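Local coordinates for protein haloacid dehalogenase/epoxide hydrolase family (Corynebacterium glutamicum ATCC 13032, PDB 2PR7) that is of unknown function but belongs to the haloacid dehalogenase-like family of hydrolases, binds calcium in the crystal and probably acts as a hydrolase, at residues V72-E76 and E77-Q81; I87-M91 and R92-L96; L102-R105 and G106-A110. All blocks are in the same frame, centred on the assembly; numbering follows the deposited sequence. Where two conformers were deposited one is given.

Contact 1: residues V72-E76 and E77-Q81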
ATOM      1  N   VAL A  72      -0.223  -5.589 -15.798  1.00 24.28           N
ATOM      2  CA  VAL A  72      -0.058  -4.116 -15.823  1.00 22.61           C
ATOM      3  C   VAL A  72       0.839  -3.751 -14.666  1.00 22.59           C
ATOM      4  O   VAL A  72       0.946  -4.521 -13.709  1.00 21.01           O
ATOM      5  CB  VAL A  72      -1.411  -3.373 -15.699  1.00 21.42           C
ATOM      6  CG1 VAL A  72      -2.250  -3.604 -16.938  1.00 28.69           C
ATOM      7  CG2 VAL A  72      -2.172  -3.790 -14.432  1.00 22.03           C
ATOM      8  N   GLU A  73       1.508  -2.603 -14.745  1.00 24.50           N
ATOM      9  CA  GLU A  73       2.418  -2.202 -13.708  1.00 24.22           C
ATOM     10  C   GLU A  73       2.243  -0.723 -13.343  1.00 22.72           C
ATOM     11  O   GLU A  73       1.786   0.079 -14.140  1.00 21.70           O
ATOM     12  CB  GLU A  73       3.867  -2.466 -14.099  1.00 24.93           C
ATOM     13  CG  GLU A  73       4.329  -1.775 -15.335  1.00 29.69           C
ATOM     14  CD  GLU A  73       5.691  -2.306 -15.821  1.00 32.75           C
ATOM     15  OE1 GLU A  73       6.240  -3.268 -15.242  1.00 37.64           O
ATOM     16  OE2 GLU A  73       6.206  -1.751 -16.813  1.00 55.73           O
ATOM     17  N   LYS A  74       2.631  -0.374 -12.133  1.00 20.68           N
ATOM     18  CA  LYS A  74       2.697   1.026 -11.751  1.00 20.13           C
ATOM     19  C   LYS A  74       3.745   1.631 -12.663  1.00 20.62           C
ATOM     20  O   LYS A  74       4.752   0.986 -12.920  1.00 21.00           O
ATOM     21  CB  LYS A  74       3.140   1.146 -10.292  1.00 21.18           C
ATOM     22  CG  LYS A  74       2.185   0.476  -9.297  1.00 18.18           C
ATOM     23  CD  LYS A  74       2.707   0.557  -7.870  1.00 20.12           C
ATOM     24  CE  LYS A  74       3.945  -0.291  -7.592  1.00 19.30           C
ATOM     25  NZ  LYS A  74       4.455  -0.230  -6.242  1.00 20.87           N
ATOM     26  N   PRO A  75       3.575   2.891 -13.070  1.00 20.28           N
ATOM     27  CA  PRO A  75       2.521   3.852 -12.707  1.00 21.47           C
ATOM     28  C   PRO A  75       1.229   3.860 -13.536  0.60 23.51           C
ATOM     29  O   PRO A  75       0.432   4.785 -13.407  0.60 25.71           O
ATOM     30  CB  PRO A  75       3.259   5.199 -12.799  1.00 22.47           C
ATOM     31  CG  PRO A  75       4.172   4.977 -13.959  1.00 23.17           C
ATOM     32  CD  PRO A  75       4.652   3.555 -13.821  1.00 23.25           C
ATOM     33  N   GLU A  76       0.984   2.816 -14.319  1.00 22.31           N
ATOM     34  CA  GLU A  76      -0.206   2.772 -15.186  1.00 24.65           C
ATOM     35  C   GLU A  76      -1.465   2.873 -14.368  1.00 22.01           C
ATOM     36  O   GLU A  76      -1.578   2.210 -13.315  1.00 19.89           O
ATOM     37  CB  GLU A  76      -0.281   1.471 -15.980  1.00 24.01           C
ATOM     38  CG  GLU A  76       0.914   1.209 -16.877  1.00 25.77           C
ATOM     39  CD  GLU A  76       0.724  -0.029 -17.714  1.00 32.68           C
ATOM     40  OE1 GLU A  76       0.319   0.126 -18.882  1.00 43.55           O
ATOM     41  OE2 GLU A  76       0.947  -1.148 -17.212  1.00 33.70           O
ATOM     42  N   GLU A  77      -2.405   3.697 -14.831  1.00 22.58           N
ATOM     43  CA  GLU A  77      -3.674   3.874 -14.130  1.00 22.44           C
ATOM     44  C   GLU A  77      -4.347   2.516 -13.859  1.00 20.86           C
ATOM     45  O   GLU A  77      -4.923   2.307 -12.803  1.00 22.94           O
ATOM     46  CB  GLU A  77      -4.600   4.795 -14.922  1.00 22.14           C
ATOM     47  CG  GLU A  77      -5.959   4.928 -14.300  1.00 19.98           C
ATOM     48  CD  GLU A  77      -6.805   6.014 -14.961  1.00 28.68           C
ATOM     49  OE1 GLU A  77      -6.217   6.959 -15.527  1.00 42.15           O
ATOM     50  OE2 GLU A  77      -8.053   5.919 -14.872  1.00 32.48           O
ATOM     51  N   ALA A  78      -4.290   1.608 -14.835  1.00 22.59           N
ATOM     52  CA  ALA A  78      -4.850   0.249 -14.689  1.00 21.61           C
ATOM     53  C   ALA A  78      -4.364  -0.541 -13.464  1.00 20.96           C
ATOM     54  O   ALA A  78      -5.125  -1.318 -12.866  1.00 21.23           O
ATOM     55  CB  ALA A  78      -4.646  -0.555 -15.981  1.00 18.97           C
ATOM     56  N   ALA A  79      -3.110  -0.319 -13.074  1.00 17.90           N
ATOM     57  CA  ALA A  79      -2.534  -0.980 -11.917  1.00 17.42           C
ATOM     58  C   ALA A  79      -3.221  -0.417 -10.681  1.00 20.91           C
ATOM     59  O   ALA A  79      -3.654  -1.162  -9.788  1.00 20.49           O
ATOM     60  CB  ALA A  79      -1.042  -0.743 -11.874  1.00 19.41           C
ATOM     61  N   PHE A  80      -3.310   0.909 -10.584  1.00 19.94           N
ATOM     62  CA  PHE A  80      -4.012   1.512  -9.428  1.00 20.24           C
ATOM     63  C   PHE A  80      -5.482   1.134  -9.353  1.00 20.09           C
ATOM     64  O   PHE A  80      -6.003   0.853  -8.260  1.00 20.63           O
ATOM     65  CB  PHE A  80      -3.826   3.033  -9.412  1.00 21.28           C
ATOM     66  CG  PHE A  80      -2.384   3.454  -9.390  1.00 21.09           C
ATOM     67  CD1 PHE A  80      -1.541   2.980  -8.414  1.00 20.65           C
ATOM     68  CD2 PHE A  80      -1.857   4.280 -10.357  1.00 26.69           C
ATOM     69  CE1 PHE A  80      -0.224   3.339  -8.376  1.00 22.18           C
ATOM     70  CE2 PHE A  80      -0.525   4.627 -10.332  1.00 23.83           C
ATOM     71  CZ  PHE A  80       0.287   4.135  -9.343  1.00 19.95           C
ATOM     72  N   GLN A  81      -6.125   1.094 -10.524  1.00 20.76           N
ATOM     73  CA  GLN A  81      -7.528   0.718 -10.646  1.00 20.66           C
ATOM     74  C   GLN A  81      -7.741  -0.698 -10.145  1.00 19.59           C
ATOM     75  O   GLN A  81      -8.738  -0.984  -9.469  1.00 21.76           O
ATOM     76  CB  GLN A  81      -7.987   0.834 -12.098  1.00 20.50           C
ATOM     77  CG  GLN A  81      -9.487   0.608 -12.293  1.00 19.85           C
ATOM     78  CD  GLN A  81     -10.323   1.679 -11.652  1.00 24.08           C
ATOM     79  OE1 GLN A  81     -10.951   1.448 -10.626  1.00 31.44           O
ATOM     80  NE2 GLN A  81     -10.319   2.866 -12.232  1.00 25.14           N
TER
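The first turn of helix 77-86 begins where Glu76, at the N-cap position, meets Ala79 and Phe80. Glu76 O accepts Ala79 N at 3.0 Å; the N-H...O angle is only 139°, as fits a tight opening turn. Phe80 N also reaches Glu76 O, at 3.5 Å, in a weak second bond. The Glu76 side chain turns the other way. With CG anti to the carbonyl carbon (chi1 -59°) and the chain extended, it folds back over the preceding loop, and OE2 takes Glu73 N at 2.9 Å through its anti lone pair, nearly straight at 169°.

Within the loop bridged by Glu76 OE2 and Glu73 N, Lys74 precedes a cis peptide to Pro75. Its place in the loop before the helix is consistent with the motif III lysine of the haloacid dehalogenase fold. NZ forms a salt bridge with Asp98 OD2, and the side chain comes within about 5 Å of the bound calcium ion. On the way there Lys74 crosses the Phe80 side chain at about a right angle, CG lying 3.9 Å from Phe80 CE1. In the conformer given, and so with less certainty, Pro75 O also approaches this ring obliquely.

Val72 packs on the first helical turn with both branches: CG2 is 3.8 Å from Ala79 CA, and CG1 is 4.0 Å from Ala78 CB.

Contact 2: residues I87-M91 and R92-L96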
ATOM      1  N   ILE A  87     -10.278  -3.950  -3.258  1.00 21.87           N
ATOM      2  CA  ILE A  87     -10.851  -3.639  -1.949  1.00 22.14           C
ATOM      3  C   ILE A  87     -12.174  -2.883  -2.097  1.00 24.16           C
ATOM      4  O   ILE A  87     -12.658  -2.260  -1.134  1.00 24.53           O
ATOM      5  CB  ILE A  87      -9.837  -2.913  -1.016  1.00 24.56           C
ATOM      6  CG1 ILE A  87      -9.322  -1.620  -1.657  1.00 21.18           C
ATOM      7  CG2 ILE A  87      -8.704  -3.853  -0.694  1.00 25.86           C
ATOM      8  CD1 ILE A  87      -8.460  -0.759  -0.704  1.00 23.00           C
ATOM      9  N   ASP A  88     -12.740  -2.964  -3.316  1.00 25.31           N
ATOM     10  CA  ASP A  88     -14.077  -2.467  -3.645  1.00 24.31           C
ATOM     11  C   ASP A  88     -14.255  -0.965  -3.403  1.00 24.76           C
ATOM     12  O   ASP A  88     -15.297  -0.576  -2.915  1.00 25.80           O
ATOM     13  CB  ASP A  88     -15.189  -3.256  -2.894  1.00 23.09           C
ATOM     14  CG  ASP A  88     -15.205  -4.740  -3.245  1.00 25.59           C
ATOM     15  OD1 ASP A  88     -15.118  -5.107  -4.445  1.00 30.90           O
ATOM     16  OD2 ASP A  88     -15.250  -5.553  -2.315  1.00 34.60           O
ATOM     17  N   LEU A  89     -13.260  -0.143  -3.769  1.00 24.75           N
ATOM     18  CA  LEU A  89     -13.312   1.306  -3.579  1.00 24.36           C
ATOM     19  C   LEU A  89     -13.033   1.995  -4.896  1.00 25.18           C
ATOM     20  O   LEU A  89     -12.352   1.415  -5.741  1.00 23.26           O
ATOM     21  CB  LEU A  89     -12.229   1.745  -2.589  1.00 25.48           C
ATOM     22  CG  LEU A  89     -12.459   1.442  -1.110  1.00 24.88           C
ATOM     23  CD1 LEU A  89     -11.182   1.794  -0.302  1.00 27.32           C
ATOM     24  CD2 LEU A  89     -13.691   2.238  -0.576  1.00 25.70           C
ATOM     25  N   PRO A  90     -13.510   3.246  -5.062  1.00 23.97           N
ATOM     26  CA  PRO A  90     -13.013   4.103  -6.152  1.00 23.30           C
ATOM     27  C   PRO A  90     -11.594   4.529  -5.856  1.00 22.50           C
ATOM     28  O   PRO A  90     -11.223   4.628  -4.702  1.00 23.73           O
ATOM     29  CB  PRO A  90     -13.932   5.327  -6.126  1.00 25.44           C
ATOM     30  CG  PRO A  90     -14.673   5.266  -4.874  1.00 28.38           C
ATOM     31  CD  PRO A  90     -14.528   3.919  -4.240  1.00 25.73           C
HETATM   32  N   MSE A  91     -10.807   4.738  -6.903  1.00 23.11           N
HETATM   33  CA  MSE A  91      -9.412   5.150  -6.744  1.00 23.94           C
HETATM   34  C   MSE A  91      -9.306   6.436  -5.911  1.00 23.85           C
HETATM   35  O   MSE A  91      -8.384   6.580  -5.111  1.00 22.59           O
HETATM   36  CB  MSE A  91      -8.758   5.348  -8.115  1.00 22.54           C
HETATM   37  CG  MSE A  91      -8.334   4.075  -8.881  1.00 15.05           C
HETATM   38 SE   MSE A  91      -7.454   4.469 -10.540  0.75 18.54          SE
HETATM   39  CE  MSE A  91      -8.745   5.512 -11.363  1.00 20.51           C
ATOM     40  N   ARG A  92     -10.276   7.347  -6.055  1.00 23.82           N
ATOM     41  CA  ARG A  92     -10.242   8.618  -5.332  1.00 25.55           C
ATOM     42  C   ARG A  92     -10.296   8.425  -3.813  1.00 22.09           C
ATOM     43  O   ARG A  92      -9.844   9.304  -3.088  1.00 27.34           O
ATOM     44  CB  ARG A  92     -11.332   9.624  -5.816  1.00 26.20           C
ATOM     45  CG  ARG A  92     -12.730   9.229  -5.418  1.00 32.26           C
ATOM     46  CD  ARG A  92     -13.857   9.943  -6.212  1.00 36.93           C
ATOM     47  NE  ARG A  92     -14.899   8.966  -6.585  1.00 48.02           N
ATOM     48  CZ  ARG A  92     -15.913   9.183  -7.419  1.00 54.84           C
ATOM     49  NH1 ARG A  92     -16.093  10.374  -8.001  1.00 56.37           N
ATOM     50  NH2 ARG A  92     -16.766   8.191  -7.664  1.00 58.62           N
ATOM     51  N   ASP A  93     -10.757   7.269  -3.326  1.00 22.27           N
ATOM     52  CA  ASP A  93     -10.835   7.008  -1.898  1.00 22.60           C
ATOM     53  C   ASP A  93      -9.589   6.318  -1.355  1.00 21.73           C
ATOM     54  O   ASP A  93      -9.524   5.905  -0.198  1.00 20.43           O
ATOM     55  CB  ASP A  93     -12.107   6.192  -1.567  1.00 22.83           C
ATOM     56  CG  ASP A  93     -13.356   7.003  -1.754  1.00 31.38           C
ATOM     57  OD1 ASP A  93     -13.257   8.256  -1.701  1.00 30.80           O
ATOM     58  OD2 ASP A  93     -14.425   6.404  -1.987  1.00 35.48           O
ATOM     59  N   CYS A  94      -8.585   6.177  -2.198  1.00 19.12           N
ATOM     60  CA  CYS A  94      -7.372   5.444  -1.812  1.00 18.49           C
ATOM     61  C   CYS A  94      -6.174   6.347  -1.728  1.00 17.83           C
ATOM     62  O   CYS A  94      -6.031   7.298  -2.543  1.00 19.16           O
ATOM     63  CB  CYS A  94      -7.069   4.321  -2.784  1.00 21.31           C
ATOM     64  SG  CYS A  94      -8.351   3.052  -2.964  1.00 21.61           S
ATOM     65  N   VAL A  95      -5.290   5.958  -0.808  1.00 18.92           N
ATOM     66  CA  VAL A  95      -3.956   6.490  -0.616  1.00 17.33           C
ATOM     67  C   VAL A  95      -2.930   5.485  -1.163  1.00 19.08           C
ATOM     68  O   VAL A  95      -2.970   4.305  -0.777  1.00 20.45           O
ATOM     69  CB  VAL A  95      -3.626   6.703   0.872  1.00 18.13           C
ATOM     70  CG1 VAL A  95      -2.245   7.379   0.974  1.00 18.41           C
ATOM     71  CG2 VAL A  95      -4.696   7.607   1.577  1.00 20.88           C
ATOM     72  N   LEU A  96      -1.952   5.933  -1.935  1.00 19.24           N
ATOM     73  CA  LEU A  96      -0.844   5.089  -2.344  1.00 18.78           C
ATOM     74  C   LEU A  96       0.398   5.506  -1.555  1.00 20.11           C
ATOM     75  O   LEU A  96       0.747   6.706  -1.578  1.00 21.24           O
ATOM     76  CB  LEU A  96      -0.524   5.251  -3.831  1.00 20.13           C
ATOM     77  CG  LEU A  96       0.779   4.524  -4.254  1.00 21.59           C
ATOM     78  CD1 LEU A  96       0.465   2.982  -4.348  1.00 21.80           C
ATOM     79  CD2 LEU A  96       1.399   5.037  -5.557  1.00 21.48           C
TER
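Chi1 of -70° sets CG of Asp93 beside its own backbone N and brings the carboxylate obliquely up to the CG-CD side of the Pro90 ring, while chi1 of -60° places SG of Cys94 near Leu89 and Pro90. The first of these rotations leaves Asp93 OD2 3.1 Å from Pro90 CG, a close oxygen-to-CH2 approach. Arg92 meets the same proline edge-on: Pro90 CB lies near the plane of the guanidinium, 3.8 Å from Arg92 NE.

Two i to i+3 backbone bonds define the turn that carries these groups. Asp93 N donates to Pro90 O at 3.0 Å with an N-H...O angle of 155°, and Cys94 N donates to Met91 O at 2.9 Å with a similar angle; this spacing is that of a 3-10 turn. The turn links the end of helix 77-86, closed by a Schellman motif with Asp88 as its positive-phi residue, to strand 94-98 of the parallel sheet. Backbone bonds from Asp93 to Gly4 and from Cys94 to Val113 join the start of that strand to its neighbours.

Cys94 is buried, and its SG has mixed company: Pro90 O is nearest at 3.7 Å, with Leu89 CD1 at 4.1 Å and Ile87 CD1 at 4.4 Å. Met91, a selenomethionine, packs on Gln81 and Ala84 of the helix. Polar atoms of Arg92 and Asp93 thus lie against the CH2 groups of Pro90, where neither finds a hydrogen-bond partner in the ring. The two main-chain hydrogen bonds give the turn its directional hold, and the side chains add packing that has no such directional demand.

Contact 3: residues L102-R105 and G106-A110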
ATOM      1  N   LEU A 102       7.788   8.615  -9.285  1.00 18.37           N
ATOM      2  CA  LEU A 102       7.029   8.390 -10.474  1.00 21.19           C
ATOM      3  C   LEU A 102       5.723   7.613 -10.215  1.00 18.56           C
ATOM      4  O   LEU A 102       4.673   7.934 -10.843  1.00 18.72           O
ATOM      5  CB  LEU A 102       7.916   7.668 -11.502  1.00 20.57           C
ATOM      6  CG  LEU A 102       9.015   8.601 -12.071  1.00 28.75           C
ATOM      7  CD1 LEU A 102       9.825   7.878 -13.135  1.00 29.78           C
ATOM      8  CD2 LEU A 102       8.401   9.883 -12.646  1.00 27.74           C
ATOM      9  N   ASN A 103       5.781   6.631  -9.316  1.00 20.57           N
ATOM     10  CA  ASN A 103       4.562   5.894  -8.965  1.00 16.33           C
ATOM     11  C   ASN A 103       3.594   6.787  -8.180  1.00 19.06           C
ATOM     12  O   ASN A 103       2.395   6.807  -8.462  1.00 19.76           O
ATOM     13  CB  ASN A 103       4.870   4.658  -8.194  1.00 19.14           C
ATOM     14  CG  ASN A 103       5.489   3.584  -9.044  1.00 19.27           C
ATOM     15  OD1 ASN A 103       5.510   3.657 -10.257  1.00 22.00           O
ATOM     16  ND2 ASN A 103       6.011   2.581  -8.390  1.00 19.94           N
ATOM     17  N   VAL A 104       4.132   7.578  -7.280  1.00 18.25           N
ATOM     18  CA  VAL A 104       3.293   8.490  -6.461  1.00 19.85           C
ATOM     19  C   VAL A 104       2.666   9.530  -7.371  1.00 18.39           C
ATOM     20  O   VAL A 104       1.472   9.818  -7.255  1.00 19.73           O
ATOM     21  CB  VAL A 104       4.073   9.150  -5.335  1.00 18.51           C
ATOM     22  CG1 VAL A 104       3.208  10.141  -4.574  1.00 21.76           C
ATOM     23  CG2 VAL A 104       4.596   8.113  -4.393  1.00 17.61           C
ATOM     24  N   ARG A 105       3.428  10.112  -8.280  1.00 19.44           N
ATOM     25  CA  ARG A 105       2.869  11.123  -9.198  1.00 19.25           C
ATOM     26  C   ARG A 105       1.802  10.525 -10.113  1.00 20.30           C
ATOM     27  O   ARG A 105       0.742  11.109 -10.312  1.00 18.51           O
ATOM     28  CB  ARG A 105       3.964  11.727 -10.079  1.00 19.22           C
ATOM     29  CG  ARG A 105       3.498  12.827 -11.078  1.00 23.44           C
ATOM     30  CD  ARG A 105       2.677  14.004 -10.443  1.00 26.21           C
ATOM     31  NE  ARG A 105       3.309  14.643  -9.297  1.00 28.39           N
ATOM     32  CZ  ARG A 105       2.662  15.416  -8.421  1.00 38.60           C
ATOM     33  NH1 ARG A 105       1.368  15.692  -8.595  1.00 39.10           N
ATOM     34  NH2 ARG A 105       3.307  15.955  -7.383  1.00 35.98           N
ATOM     35  N   GLY A 106       2.062   9.331 -10.628  1.00 18.76           N
ATOM     36  CA  GLY A 106       1.085   8.580 -11.371  1.00 19.45           C
ATOM     37  C   GLY A 106      -0.207   8.373 -10.616  1.00 19.71           C
ATOM     38  O   GLY A 106      -1.283   8.386 -11.213  1.00 22.90           O
ATOM     39  N   ALA A 107      -0.092   8.083  -9.324  1.00 19.12           N
ATOM     40  CA  ALA A 107      -1.269   7.841  -8.524  1.00 17.14           C
ATOM     41  C   ALA A 107      -2.075   9.110  -8.390  1.00 19.63           C
ATOM     42  O   ALA A 107      -3.295   9.112  -8.535  1.00 18.30           O
ATOM     43  CB  ALA A 107      -0.910   7.261  -7.149  1.00 16.91           C
ATOM     44  N   VAL A 108      -1.381  10.194  -8.094  1.00 18.91           N
ATOM     45  CA  VAL A 108      -2.035  11.519  -7.936  1.00 18.22           C
ATOM     46  C   VAL A 108      -2.754  11.910  -9.235  1.00 20.72           C
ATOM     47  O   VAL A 108      -3.881  12.362  -9.217  1.00 20.96           O
ATOM     48  CB  VAL A 108      -0.982  12.558  -7.431  1.00 15.62           C
ATOM     49  CG1 VAL A 108      -1.544  13.945  -7.542  1.00 19.16           C
ATOM     50  CG2 VAL A 108      -0.516  12.225  -5.965  1.00 17.73           C
ATOM     51  N   GLU A 109      -2.102  11.682 -10.342  1.00 19.58           N
ATOM     52  CA  GLU A 109      -2.696  11.956 -11.649  1.00 24.04           C
ATOM     53  C   GLU A 109      -3.957  11.119 -11.909  1.00 23.41           C
ATOM     54  O   GLU A 109      -4.874  11.576 -12.600  1.00 25.17           O
ATOM     55  CB  GLU A 109      -1.669  11.728 -12.750  1.00 23.83           C
ATOM     56  CG  GLU A 109      -0.518  12.743 -12.681  1.00 26.67           C
ATOM     57  CD  GLU A 109       0.581  12.474 -13.733  1.00 32.03           C
ATOM     58  OE1 GLU A 109       0.721  11.306 -14.198  1.00 42.69           O
ATOM     59  OE2 GLU A 109       1.301  13.442 -14.077  1.00 44.31           O
ATOM     60  N   ALA A 110      -3.990   9.902 -11.391  1.00 23.29           N
ATOM     61  CA  ALA A 110      -5.166   9.016 -11.483  1.00 23.72           C
ATOM     62  C   ALA A 110      -6.268   9.381 -10.476  1.00 24.19           C
ATOM     63  O   ALA A 110      -7.364   8.842 -10.543  1.00 24.83           O
ATOM     64  CB  ALA A 110      -4.759   7.571 -11.307  1.00 21.44           C
TER
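Arg105 and Glu109, one turn apart on helix 101-110, cross at about a right angle, with the guanidinium and carboxylate planes 65° apart. The helix is the crossover of the beta-alpha-beta unit formed with strands 94-98 and 113-116. Although the charges are opposite, Arg105 NE and Glu109 OE2 stay 5.3 Å apart, so any attraction is probably weak. The carboxylate oxygen OE2 of Glu109 instead lies by the arginine's methylenes, 3.8 Å from Arg105 CG. Bends at chi2 and chi3, both 52°, curl the arginine along the helix instead of extending it, and lay NH1 3.6 Å from Val108 CG1, an oblique approach to the guanidinium.

The backbone spacing confirms a regular alpha-helix. Gly106 N donates to Leu102 O at 3.0 Å, and Glu109 N to Arg105 O at 2.9 Å; Ala107 and Val108 repeat the pattern with Asn103 and Val104. The buried residues have partners outside the helix: Ala107 packs on Leu96 of the sheet, and Asn103 ND2 is bonded to Asp98 OD2. Glu109 CG sits just 3.1 Å from Arg105 O, and Val108 CG2 lies 3.4 Å from Val104 O.

Overall arrangement
Contacts 1 and 3 are partly buried and lie on the same side of the chain's centre, about 9 Å apart between centres; contact 2 is a surface turn, its centre about 13 Å from each of theirs. All three follow in series along the chain. Phe80 of contact 1 packs against Leu96 of contact 2 and Asn103 and Ala107 of contact 3, and Leu96 also touches the latter two, joining helix 77-86, strand 94-98 and helix 101-110. Their chemistry differs accordingly: contact 1 is a helix start whose lysine reaches toward the calcium site, contact 2 a 3-10 turn leading into the sheet, and contact 3 regular i to i+4 bonding along helix 101-110. Asp98 pairs with Lys74 (salt bridge) and Asn103 (hydrogen bond).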